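Local atomic coordinates of nucleoprotein (Sendai virus, PDB entry 6M7D), a protein that coats the viral RNA genome, one subunit per six nucleotides, to form the helical nucleocapsid that serves as template for transcription and replication. Residues Arg32-Ser43 with Asn96-Glu107. Sequence-based numbering, arbitrary orientation.
Sequences RSTVSVFVLGPS and NADVKYVIYNIE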
loop_
_atom_site.group_PDB
_atom_site.type_symbol
_atom_site.label_atom_id
_atom_site.label_comp_id
_atom_site.label_asym_id
_atom_site.label_seq_id
_atom_site.Cartn_x
_atom_site.Cartn_y
_atom_site.Cartn_z
ATOM N N ARG A 32 24.260 3.151 5.580
ATOM C CA ARG A 32 23.086 2.617 6.250
ATOM C C ARG A 32 23.078 3.065 7.700
ATOM O O ARG A 32 24.116 3.069 8.365
ATOM C CB ARG A 32 23.043 1.087 6.176
ATOM C CG ARG A 32 24.307 0.417 6.617
ATOM C CD ARG A 32 24.061 -1.015 7.016
ATOM N NE ARG A 32 23.244 -1.723 6.042
ATOM C CZ ARG A 32 23.078 -3.040 6.033
ATOM N NH1 ARG A 32 23.679 -3.788 6.944
ATOM N NH2 ARG A 32 22.314 -3.610 5.112
ATOM N N SER A 33 21.903 3.456 8.177
ATOM C CA SER A 33 21.745 3.770 9.582
ATOM C C SER A 33 21.641 2.485 10.390
ATOM O O SER A 33 21.187 1.449 9.904
ATOM C CB SER A 33 20.504 4.633 9.808
ATOM O OG SER A 33 20.713 5.964 9.378
ATOM N N THR A 34 22.078 2.558 11.638
ATOM C CA THR A 34 21.960 1.447 12.573
ATOM C C THR A 34 20.734 1.708 13.443
ATOM O O THR A 34 20.638 2.746 14.102
ATOM C CB THR A 34 23.236 1.279 13.396
ATOM O OG1 THR A 34 23.054 0.236 14.357
ATOM C CG2 THR A 34 23.638 2.576 14.096
ATOM N N VAL A 35 19.783 0.786 13.408
ATOM C CA VAL A 35 18.490 0.969 14.049
ATOM C C VAL A 35 18.324 -0.070 15.145
ATOM O O VAL A 35 18.576 -1.260 14.931
ATOM C CB VAL A 35 17.343 0.876 13.028
ATOM C CG1 VAL A 35 16.076 1.314 13.664
ATOM C CG2 VAL A 35 17.638 1.739 11.822
ATOM N N SER A 36 17.894 0.384 16.318
ATOM C CA SER A 36 17.630 -0.497 17.445
ATOM C C SER A 36 16.212 -1.033 17.334
ATOM O O SER A 36 15.250 -0.260 17.300
ATOM C CB SER A 36 17.818 0.241 18.769
ATOM O OG SER A 36 19.029 0.967 18.781
ATOM N N VAL A 37 16.085 -2.353 17.275
ATOM C CA VAL A 37 14.798 -3.033 17.263
ATOM C C VAL A 37 14.686 -3.844 18.542
ATOM O O VAL A 37 15.589 -4.617 18.873
ATOM C CB VAL A 37 14.644 -3.930 16.025
ATOM C CG1 VAL A 37 13.337 -4.684 16.092
ATOM C CG2 VAL A 37 14.697 -3.097 14.785
ATOM N N PHE A 38 13.582 -3.675 19.253
ATOM C CA PHE A 38 13.381 -4.295 20.553
ATOM C C PHE A 38 12.384 -5.432 20.419
ATOM O O PHE A 38 11.232 -5.211 20.035
ATOM C CB PHE A 38 12.905 -3.262 21.568
ATOM C CG PHE A 38 13.790 -2.067 21.651
ATOM C CD1 PHE A 38 14.860 -2.047 22.519
ATOM C CD2 PHE A 38 13.570 -0.970 20.847
ATOM C CE1 PHE A 38 15.683 -0.953 22.589
ATOM C CE2 PHE A 38 14.391 0.126 20.918
ATOM C CZ PHE A 38 15.448 0.135 21.789
ATOM N N VAL A 39 12.829 -6.642 20.733
ATOM C CA VAL A 39 11.993 -7.832 20.700
ATOM C C VAL A 39 11.719 -8.253 22.134
ATOM O O VAL A 39 12.481 -7.909 23.042
ATOM C CB VAL A 39 12.657 -8.964 19.900
ATOM C CG1 VAL A 39 13.044 -8.467 18.525
ATOM C CG2 VAL A 39 13.867 -9.490 20.626
ATOM N N LEU A 40 10.617 -8.962 22.342
ATOM C CA LEU A 40 10.281 -9.424 23.682
ATOM C C LEU A 40 10.883 -10.794 23.935
ATOM O O LEU A 40 10.643 -11.741 23.182
ATOM C CB LEU A 40 8.769 -9.482 23.868
ATOM C CG LEU A 40 7.982 -8.199 23.644
ATOM C CD1 LEU A 40 6.646 -8.290 24.345
ATOM C CD2 LEU A 40 8.766 -7.014 24.135
ATOM N N GLY A 41 11.661 -10.898 24.995
ATOM C CA GLY A 41 12.156 -12.176 25.434
ATOM C C GLY A 41 11.080 -12.970 26.131
ATOM O O GLY A 41 9.992 -12.472 26.452
ATOM N N PRO A 42 11.372 -14.247 26.379
ATOM C CA PRO A 42 10.377 -15.097 27.048
ATOM C C PRO A 42 10.066 -14.658 28.465
ATOM O O PRO A 42 9.126 -15.181 29.074
ATOM C CB PRO A 42 11.024 -16.488 27.007
ATOM C CG PRO A 42 12.481 -16.229 26.830
ATOM C CD PRO A 42 12.586 -14.990 26.009
ATOM N N SER A 43 10.824 -13.706 29.009
ATOM C CA SER A 43 10.550 -13.220 30.355
ATOM C C SER A 43 9.232 -12.462 30.414
ATOM O O SER A 43 8.543 -12.480 31.439
ATOM C CB SER A 43 11.696 -12.331 30.829
ATOM O OG SER A 43 12.946 -12.962 30.614
ATOM N N ASN A 96 17.697 -5.647 4.238
ATOM C CA ASN A 96 17.696 -4.476 3.322
ATOM C C ASN A 96 19.038 -3.747 3.459
ATOM O O ASN A 96 19.706 -3.942 4.492
ATOM C CB ASN A 96 16.516 -3.537 3.588
ATOM C CG ASN A 96 16.639 -2.803 4.905
ATOM O OD1 ASN A 96 16.079 -1.724 5.077
ATOM N ND2 ASN A 96 17.377 -3.379 5.840
ATOM N N ALA A 97 19.429 -2.970 2.444
ATOM C CA ALA A 97 20.708 -2.220 2.500
ATOM C C ALA A 97 20.476 -0.839 3.122
ATOM O O ALA A 97 21.467 -0.134 3.392
ATOM C CB ALA A 97 21.300 -2.110 1.117
ATOM N N ASP A 98 19.207 -0.469 3.317
ATOM C CA ASP A 98 18.831 0.854 3.885
ATOM C C ASP A 98 19.319 1.001 5.331
ATOM O O ASP A 98 19.855 2.077 5.654
ATOM C CB ASP A 98 17.324 1.091 3.762
ATOM C CG ASP A 98 16.916 1.631 2.402
ATOM O OD1 ASP A 98 15.942 1.103 1.828
ATOM O OD2 ASP A 98 17.577 2.576 1.931
ATOM N N VAL A 99 19.183 -0.044 6.153
ATOM C CA VAL A 99 19.587 0.067 7.589
ATOM C C VAL A 99 20.025 -1.290 8.150
ATOM O O VAL A 99 19.716 -2.325 7.532
ATOM C CB VAL A 99 18.448 0.641 8.456
ATOM C CG1 VAL A 99 18.277 2.144 8.298
ATOM C CG2 VAL A 99 17.134 -0.085 8.220
ATOM N N LYS A 100 20.752 -1.251 9.272
ATOM C CA LYS A 100 21.180 -2.427 10.011
ATOM C C LYS A 100 20.396 -2.480 11.311
ATOM O O LYS A 100 20.467 -1.551 12.120
ATOM C CB LYS A 100 22.680 -2.393 10.295
ATOM C CG LYS A 100 23.242 -3.725 10.737
ATOM C CD LYS A 100 24.561 -3.553 11.460
ATOM C CE LYS A 100 24.377 -2.820 12.776
ATOM N NZ LYS A 100 25.613 -2.847 13.599
ATOM N N TYR A 101 19.642 -3.553 11.501
ATOM C CA TYR A 101 18.790 -3.714 12.670
ATOM C C TYR A 101 19.606 -4.334 13.793
ATOM O O TYR A 101 20.150 -5.430 13.637
ATOM C CB TYR A 101 17.575 -4.578 12.344
ATOM C CG TYR A 101 16.539 -3.875 11.505
ATOM C CD1 TYR A 101 16.160 -2.575 11.785
ATOM C CD2 TYR A 101 15.946 -4.510 10.433
ATOM C CE1 TYR A 101 15.215 -1.933 11.026
ATOM C CE2 TYR A 101 15.002 -3.875 9.667
ATOM C CZ TYR A 101 14.641 -2.588 9.966
ATOM O OH TYR A 101 13.697 -1.951 9.199
ATOM N N VAL A 102 19.699 -3.628 14.912
ATOM C CA VAL A 102 20.349 -4.133 16.113
ATOM C C VAL A 102 19.249 -4.596 17.051
ATOM O O VAL A 102 18.521 -3.782 17.622
ATOM C CB VAL A 102 21.234 -3.070 16.773
ATOM C CG1 VAL A 102 22.232 -3.724 17.701
ATOM C CG2 VAL A 102 21.945 -2.271 15.723
ATOM N N ILE A 103 19.123 -5.906 17.209
ATOM C CA ILE A 103 18.012 -6.476 17.959
ATOM C C ILE A 103 18.336 -6.440 19.444
ATOM O O ILE A 103 19.306 -7.055 19.896
ATOM C CB ILE A 103 17.711 -7.905 17.493
ATOM C CG1 ILE A 103 17.237 -7.887 16.042
ATOM C CG2 ILE A 103 16.672 -8.535 18.383
ATOM C CD1 ILE A 103 17.077 -9.247 15.450
ATOM N N TYR A 104 17.527 -5.711 20.200
ATOM C CA TYR A 104 17.592 -5.687 21.650
ATOM C C TYR A 104 16.436 -6.508 22.200
ATOM O O TYR A 104 15.398 -6.650 21.553
ATOM C CB TYR A 104 17.509 -4.259 22.187
ATOM C CG TYR A 104 18.731 -3.397 21.954
ATOM C CD1 TYR A 104 19.641 -3.690 20.954
ATOM C CD2 TYR A 104 18.972 -2.284 22.744
ATOM C CE1 TYR A 104 20.749 -2.903 20.747
ATOM C CE2 TYR A 104 20.079 -1.492 22.545
ATOM C CZ TYR A 104 20.965 -1.806 21.545
ATOM O OH TYR A 104 22.072 -1.019 21.341
ATOM N N ASN A 105 16.617 -7.053 23.394
ATOM C CA ASN A 105 15.598 -7.877 24.026
ATOM C C ASN A 105 15.012 -7.142 25.218
ATOM O O ASN A 105 15.750 -6.680 26.090
ATOM C CB ASN A 105 16.171 -9.222 24.468
ATOM C CG ASN A 105 16.447 -10.141 23.306
ATOM O OD1 ASN A 105 17.433 -9.980 22.590
ATOM N ND2 ASN A 105 15.574 -11.117 23.107
ATOM N N ILE A 106 13.690 -7.031 25.246
ATOM C CA ILE A 106 12.978 -6.539 26.416
ATOM C C ILE A 106 12.762 -7.728 27.340
ATOM O O ILE A 106 12.096 -8.698 26.973
ATOM C CB ILE A 106 11.644 -5.888 26.047
ATOM C CG1 ILE A 106 11.816 -4.919 24.883
ATOM C CG2 ILE A 106 11.070 -5.181 27.253
ATOM C CD1 ILE A 106 12.694 -3.772 25.210
ATOM N N GLU A 107 13.352 -7.645 28.536
ATOM C CA GLU A 107 13.267 -8.730 29.549
ATOM C C GLU A 107 12.543 -8.206 30.791
ATOM O O GLU A 107 12.887 -7.102 31.252
ATOM C CB GLU A 107 14.673 -9.201 29.924
ATOM C CG GLU A 107 15.445 -9.796 28.761
ATOM C CD GLU A 107 14.889 -11.110 28.241
ATOM O OE1 GLU A 107 13.857 -11.566 28.772
ATOM O OE2 GLU A 107 15.490 -11.675 27.308
#
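V37 and V102 sit midway along two parallel strands, 33-40 and 99-107, joined by eight backbone hydrogen bonds. V35, V37 and V39 each give their N-H to one residue of the second strand and take one from the residue two further on; the run begins at K100 N to S33 O (2.8 Å) and closes at G41 N to I106 O (3.0 Å).

The tight packing is apolar and uses both faces of the sheet. On one, CG2 of V37, anti to its own carbonyl carbon, comes 3.4 Å from CD1 of Y101, while V35 CB meets the edge of the same ring; compact beta-branched valines suit this face. On the other, F38 and Y104 run side by side with ring planes at 86°, and F38 CD1 reaches Y104 CB at 3.5 Å. I106 fits its CD1 against F38 CB (3.7 Å); both side chains are bulky enough to reach L134 of helix 129-135. Helix 68-80 flanks the outer edge of strand 33-40: S77 and Q70 bond F38 N and S36 O, and F74 meets the F38 ring.

The end at R32 and K100 is solvent-exposed and polar. R32 lays one guanidinium face over V99 O, and the long aliphatic part of K100 passes T34, keeping its ammonium at the surface. Strand 118-122 continues the sheet beyond 99-107, antiparallel to it. The pair is thus two parallel strands joined by a largely helical crossover connection, at the edge of a small mixed sheet in the mainly helical Ncore.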